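Local coordinates for protein multisubunit Na+/H+ antiporter, B subunit (Anoxybacillus flavithermus, PDB 6Z16) that is a membrane subunit of a multisubunit antiporter that probably exchanges sodium ions for protons across the cell membrane, at residues N67-A79 with G120-E134. Numbering follows the deposited sequence.
Sequences NYKWLVAIGLLFA and GVYFVVVGVTMIIIE
Tyr68 has CG anti to its carbonyl carbon (chi1 -62°), which lays its ring against Met130. Val72 turns CG1 the same way, into the backbone of Gly127 and Val128. Both act as knobs into holes in an antiparallel pair of predicted transmembrane helices, 68-88 and 114-137. The axes of the segments 68-79 and 120-134 come within 7.5 Å, their N-to-C directions 158° apart. No hydrogen bond joins the two segments, so apolar packing carries the contact.

Glycines let the backbones close up. The CA atoms of Gly75 and Gly120 are 3.8 Å apart, and neither glycine has a side chain to hold the backbones apart. Val72 CG1 packs against Gly127 CA, and also meets Val128 CG2 at 3.8 Å. Val124 CG2 rests on the carbonyl O of Val72. Next to Val72, Leu71 CD2 lies 3.7 Å from Phe123 CD1, crossing that side chain at about a right angle. Near Tyr68, Ile131 CD1 reaches Lys69 CG.

Around the contact, Ile48 of helix 37-54 touches Met130, and Ile797 of a neighbouring subunit packs on Leu76 and Val124. Thr129, on helix 114-137, belongs to a phosphatidylethanolamine pocket.

The Tyr68 ring has Glu134 OE2 at its edge, the carboxylate plane turned 70° from the ring. Over one face, Met130 CB makes a CH-pi contact 3.5 Å from the centroid of the Tyr68 ring.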
loop_
_atom_site.group_PDB
_atom_site.type_symbol
_atom_site.label_atom_id
_atom_site.label_comp_id
_atom_site.label_asym_id
_atom_site.label_seq_id
_atom_site.Cartn_x
_atom_site.Cartn_y
_atom_site.Cartn_z
ATOM N N ASN B 67 4.644 29.994 18.179
ATOM C CA ASN B 67 3.931 31.194 18.588
ATOM C C ASN B 67 3.010 31.637 17.456
ATOM O O ASN B 67 3.354 31.536 16.275
ATOM C CB ASN B 67 4.869 32.329 19.027
ATOM C CG ASN B 67 5.916 32.698 17.993
ATOM O OD1 ASN B 67 6.024 32.098 16.930
ATOM N ND2 ASN B 67 6.687 33.728 18.304
ATOM N N TYR B 68 1.823 32.094 17.826
ATOM C CA TYR B 68 0.726 32.233 16.883
ATOM C C TYR B 68 0.648 33.621 16.270
ATOM O O TYR B 68 -0.048 33.807 15.263
ATOM C CB TYR B 68 -0.579 31.872 17.593
ATOM C CG TYR B 68 -0.584 30.437 18.071
ATOM C CD1 TYR B 68 -0.929 29.404 17.215
ATOM C CD2 TYR B 68 -0.212 30.115 19.372
ATOM C CE1 TYR B 68 -0.917 28.094 17.638
ATOM C CE2 TYR B 68 -0.195 28.806 19.803
ATOM C CZ TYR B 68 -0.550 27.802 18.930
ATOM O OH TYR B 68 -0.540 26.498 19.358
ATOM N N LYS B 69 1.368 34.585 16.844
ATOM C CA LYS B 69 1.444 35.919 16.269
ATOM C C LYS B 69 2.216 35.898 14.956
ATOM O O LYS B 69 1.831 36.562 13.979
ATOM C CB LYS B 69 2.071 36.856 17.296
ATOM C CG LYS B 69 1.192 36.981 18.532
ATOM C CD LYS B 69 1.727 37.918 19.587
ATOM C CE LYS B 69 2.378 37.179 20.741
ATOM N NZ LYS B 69 3.710 36.631 20.397
ATOM N N TRP B 70 3.273 35.086 14.890
ATOM C CA TRP B 70 3.932 34.868 13.613
ATOM C C TRP B 70 3.031 34.129 12.638
ATOM O O TRP B 70 3.110 34.379 11.438
ATOM C CB TRP B 70 5.249 34.116 13.798
ATOM C CG TRP B 70 6.336 34.931 14.441
ATOM C CD1 TRP B 70 6.247 36.219 14.876
ATOM C CD2 TRP B 70 7.693 34.533 14.654
ATOM N NE1 TRP B 70 7.452 36.633 15.386
ATOM C CE2 TRP B 70 8.359 35.618 15.253
ATOM C CE3 TRP B 70 8.407 33.357 14.411
ATOM C CZ2 TRP B 70 9.702 35.563 15.615
ATOM C CZ3 TRP B 70 9.740 33.303 14.770
ATOM C CH2 TRP B 70 10.373 34.399 15.365
ATOM N N LEU B 71 2.133 33.267 13.128
ATOM C CA LEU B 71 1.211 32.580 12.225
ATOM C C LEU B 71 0.212 33.530 11.586
ATOM O O LEU B 71 -0.054 33.424 10.381
ATOM C CB LEU B 71 0.455 31.467 12.940
ATOM C CG LEU B 71 1.167 30.142 13.113
ATOM C CD1 LEU B 71 0.244 29.197 13.832
ATOM C CD2 LEU B 71 1.519 29.608 11.743
ATOM N N VAL B 72 -0.361 34.453 12.365
ATOM C CA VAL B 72 -1.325 35.374 11.765
ATOM C C VAL B 72 -0.625 36.349 10.823
ATOM O O VAL B 72 -1.153 36.669 9.744
ATOM C CB VAL B 72 -2.175 36.090 12.839
ATOM C CG1 VAL B 72 -3.005 35.092 13.580
ATOM C CG2 VAL B 72 -1.351 36.860 13.828
ATOM N N ALA B 73 0.612 36.757 11.161
ATOM C CA ALA B 73 1.369 37.630 10.268
ATOM C C ALA B 73 1.713 36.936 8.952
ATOM O O ALA B 73 1.534 37.516 7.873
ATOM C CB ALA B 73 2.633 38.111 10.973
ATOM N N ILE B 74 2.149 35.675 9.016
ATOM C CA ILE B 74 2.538 34.944 7.815
ATOM C C ILE B 74 1.319 34.585 6.960
ATOM O O ILE B 74 1.402 34.598 5.726
ATOM C CB ILE B 74 3.388 33.723 8.230
ATOM C CG1 ILE B 74 4.757 34.189 8.725
ATOM C CG2 ILE B 74 3.633 32.764 7.099
ATOM C CD1 ILE B 74 5.529 33.122 9.461
ATOM N N GLY B 75 0.158 34.335 7.572
ATOM C CA GLY B 75 -1.034 34.072 6.771
ATOM C C GLY B 75 -1.547 35.303 6.043
ATOM O O GLY B 75 -1.975 35.224 4.875
ATOM N N LEU B 76 -1.515 36.457 6.725
ATOM C CA LEU B 76 -1.761 37.737 6.062
ATOM C C LEU B 76 -0.789 37.966 4.906
ATOM O O LEU B 76 -1.197 38.418 3.824
ATOM C CB LEU B 76 -1.666 38.854 7.095
ATOM C CG LEU B 76 -2.840 38.954 8.066
ATOM C CD1 LEU B 76 -2.474 39.755 9.291
ATOM C CD2 LEU B 76 -3.962 39.639 7.339
ATOM N N LEU B 77 0.489 37.612 5.107
ATOM C CA LEU B 77 1.483 37.698 4.039
ATOM C C LEU B 77 1.150 36.793 2.859
ATOM O O LEU B 77 1.381 37.179 1.714
ATOM C CB LEU B 77 2.877 37.360 4.568
ATOM C CG LEU B 77 3.608 38.393 5.420
ATOM C CD1 LEU B 77 4.895 37.817 5.966
ATOM C CD2 LEU B 77 3.891 39.631 4.600
ATOM N N PHE B 78 0.632 35.584 3.115
ATOM C CA PHE B 78 0.257 34.687 2.016
ATOM C C PHE B 78 -0.848 35.278 1.158
ATOM O O PHE B 78 -0.773 35.233 -0.077
ATOM C CB PHE B 78 -0.210 33.318 2.513
ATOM C CG PHE B 78 0.886 32.384 2.898
ATOM C CD1 PHE B 78 1.768 31.912 1.944
ATOM C CD2 PHE B 78 0.955 31.874 4.179
ATOM C CE1 PHE B 78 2.764 31.020 2.283
ATOM C CE2 PHE B 78 1.937 30.974 4.521
ATOM C CZ PHE B 78 2.845 30.547 3.571
ATOM N N ALA B 79 -1.878 35.840 1.797
ATOM C CA ALA B 79 -2.979 36.424 1.029
ATOM C C ALA B 79 -2.524 37.645 0.221
ATOM O O ALA B 79 -2.814 37.762 -0.988
ATOM C CB ALA B 79 -4.124 36.788 1.970
ATOM N N GLY B 120 -3.862 31.160 3.752
ATOM C CA GLY B 120 -3.681 32.325 4.606
ATOM C C GLY B 120 -4.828 32.521 5.580
ATOM O O GLY B 120 -4.606 32.834 6.759
ATOM N N VAL B 121 -6.067 32.312 5.101
ATOM C CA VAL B 121 -7.253 32.328 5.968
ATOM C C VAL B 121 -7.108 31.312 7.097
ATOM O O VAL B 121 -7.349 31.621 8.272
ATOM C CB VAL B 121 -8.529 32.045 5.150
ATOM C CG1 VAL B 121 -9.739 31.995 6.054
ATOM C CG2 VAL B 121 -8.745 33.061 4.068
ATOM N N TYR B 122 -6.680 30.097 6.742
ATOM C CA TYR B 122 -6.500 28.997 7.684
ATOM C C TYR B 122 -5.506 29.353 8.782
ATOM O O TYR B 122 -5.794 29.178 9.976
ATOM C CB TYR B 122 -6.028 27.763 6.912
ATOM C CG TYR B 122 -5.851 26.504 7.723
ATOM C CD1 TYR B 122 -6.925 25.673 7.995
ATOM C CD2 TYR B 122 -4.606 26.154 8.228
ATOM C CE1 TYR B 122 -6.761 24.524 8.737
ATOM C CE2 TYR B 122 -4.436 25.018 8.980
ATOM C CZ TYR B 122 -5.513 24.208 9.230
ATOM O OH TYR B 122 -5.338 23.067 9.972
ATOM N N PHE B 123 -4.328 29.858 8.393
ATOM C CA PHE B 123 -3.304 30.168 9.389
ATOM C C PHE B 123 -3.718 31.312 10.301
ATOM O O PHE B 123 -3.440 31.270 11.507
ATOM C CB PHE B 123 -1.961 30.503 8.741
ATOM C CG PHE B 123 -1.220 29.317 8.224
ATOM C CD1 PHE B 123 -0.755 28.355 9.101
ATOM C CD2 PHE B 123 -0.900 29.209 6.881
ATOM C CE1 PHE B 123 -0.053 27.266 8.642
ATOM C CE2 PHE B 123 -0.194 28.130 6.419
ATOM C CZ PHE B 123 0.234 27.159 7.300
ATOM N N VAL B 124 -4.416 32.323 9.769
ATOM C CA VAL B 124 -4.810 33.426 10.642
ATOM C C VAL B 124 -5.920 32.995 11.596
ATOM O O VAL B 124 -5.930 33.397 12.761
ATOM C CB VAL B 124 -5.200 34.669 9.823
ATOM C CG1 VAL B 124 -5.611 35.812 10.736
ATOM C CG2 VAL B 124 -4.031 35.121 9.007
ATOM N N VAL B 125 -6.834 32.124 11.149
ATOM C CA VAL B 125 -7.900 31.662 12.039
ATOM C C VAL B 125 -7.337 30.814 13.177
ATOM O O VAL B 125 -7.690 31.026 14.352
ATOM C CB VAL B 125 -8.983 30.916 11.241
ATOM C CG1 VAL B 125 -9.938 30.226 12.166
ATOM C CG2 VAL B 125 -9.769 31.894 10.409
ATOM N N VAL B 126 -6.409 29.895 12.858
ATOM C CA VAL B 126 -5.745 29.090 13.890
ATOM C C VAL B 126 -4.994 29.985 14.869
ATOM O O VAL B 126 -5.133 29.850 16.097
ATOM C CB VAL B 126 -4.799 28.057 13.252
ATOM C CG1 VAL B 126 -4.004 27.343 14.321
ATOM C CG2 VAL B 126 -5.568 27.046 12.465
ATOM N N GLY B 127 -4.252 30.959 14.337
ATOM C CA GLY B 127 -3.470 31.833 15.189
ATOM C C GLY B 127 -4.308 32.732 16.077
ATOM O O GLY B 127 -4.008 32.877 17.260
ATOM N N VAL B 128 -5.376 33.322 15.531
ATOM C CA VAL B 128 -6.234 34.231 16.293
ATOM C C VAL B 128 -6.939 33.494 17.423
ATOM O O VAL B 128 -6.951 33.962 18.573
ATOM C CB VAL B 128 -7.237 34.930 15.355
ATOM C CG1 VAL B 128 -8.376 35.549 16.132
ATOM C CG2 VAL B 128 -6.545 36.023 14.577
ATOM N N THR B 129 -7.503 32.314 17.119
ATOM C CA THR B 129 -8.205 31.543 18.140
ATOM C C THR B 129 -7.258 31.101 19.248
ATOM O O THR B 129 -7.587 31.215 20.442
ATOM C CB THR B 129 -8.883 30.339 17.497
ATOM O OG1 THR B 129 -9.737 30.787 16.442
ATOM C CG2 THR B 129 -9.728 29.624 18.505
ATOM N N MET B 130 -6.046 30.679 18.882
ATOM C CA MET B 130 -5.108 30.271 19.917
ATOM C C MET B 130 -4.566 31.444 20.720
ATOM O O MET B 130 -4.340 31.284 21.924
ATOM C CB MET B 130 -3.971 29.457 19.315
ATOM C CG MET B 130 -4.391 28.055 18.933
ATOM S SD MET B 130 -5.122 27.223 20.356
ATOM C CE MET B 130 -3.738 27.201 21.493
ATOM N N ILE B 131 -4.378 32.620 20.098
ATOM C CA ILE B 131 -3.949 33.814 20.834
ATOM C C ILE B 131 -4.981 34.191 21.885
ATOM O O ILE B 131 -4.636 34.420 23.048
ATOM C CB ILE B 131 -3.677 34.992 19.877
ATOM C CG1 ILE B 131 -2.367 34.826 19.125
ATOM C CG2 ILE B 131 -3.598 36.307 20.627
ATOM C CD1 ILE B 131 -2.273 35.750 17.933
ATOM N N ILE B 132 -6.265 34.202 21.494
ATOM C CA ILE B 132 -7.346 34.552 22.420
ATOM C C ILE B 132 -7.387 33.586 23.598
ATOM O O ILE B 132 -7.383 34.002 24.766
ATOM C CB ILE B 132 -8.696 34.584 21.681
ATOM C CG1 ILE B 132 -8.743 35.742 20.686
ATOM C CG2 ILE B 132 -9.844 34.664 22.662
ATOM C CD1 ILE B 132 -9.939 35.705 19.767
ATOM N N ILE B 133 -7.333 32.285 23.311
ATOM C CA ILE B 133 -7.543 31.295 24.362
ATOM C C ILE B 133 -6.339 31.208 25.300
ATOM O O ILE B 133 -6.496 31.235 26.528
ATOM C CB ILE B 133 -7.910 29.944 23.733
ATOM C CG1 ILE B 133 -9.289 30.093 23.094
ATOM C CG2 ILE B 133 -7.888 28.837 24.768
ATOM C CD1 ILE B 133 -9.667 29.017 22.176
ATOM N N GLU B 134 -5.118 31.155 24.760
ATOM C CA GLU B 134 -4.003 31.083 25.695
ATOM C C GLU B 134 -3.594 32.445 26.238
ATOM O O GLU B 134 -2.719 32.497 27.103
ATOM C CB GLU B 134 -2.780 30.402 25.075
ATOM C CG GLU B 134 -1.988 31.234 24.088
ATOM C CD GLU B 134 -0.835 30.457 23.477
ATOM O OE1 GLU B 134 -0.644 29.286 23.863
ATOM O OE2 GLU B 134 -0.133 31.009 22.601
#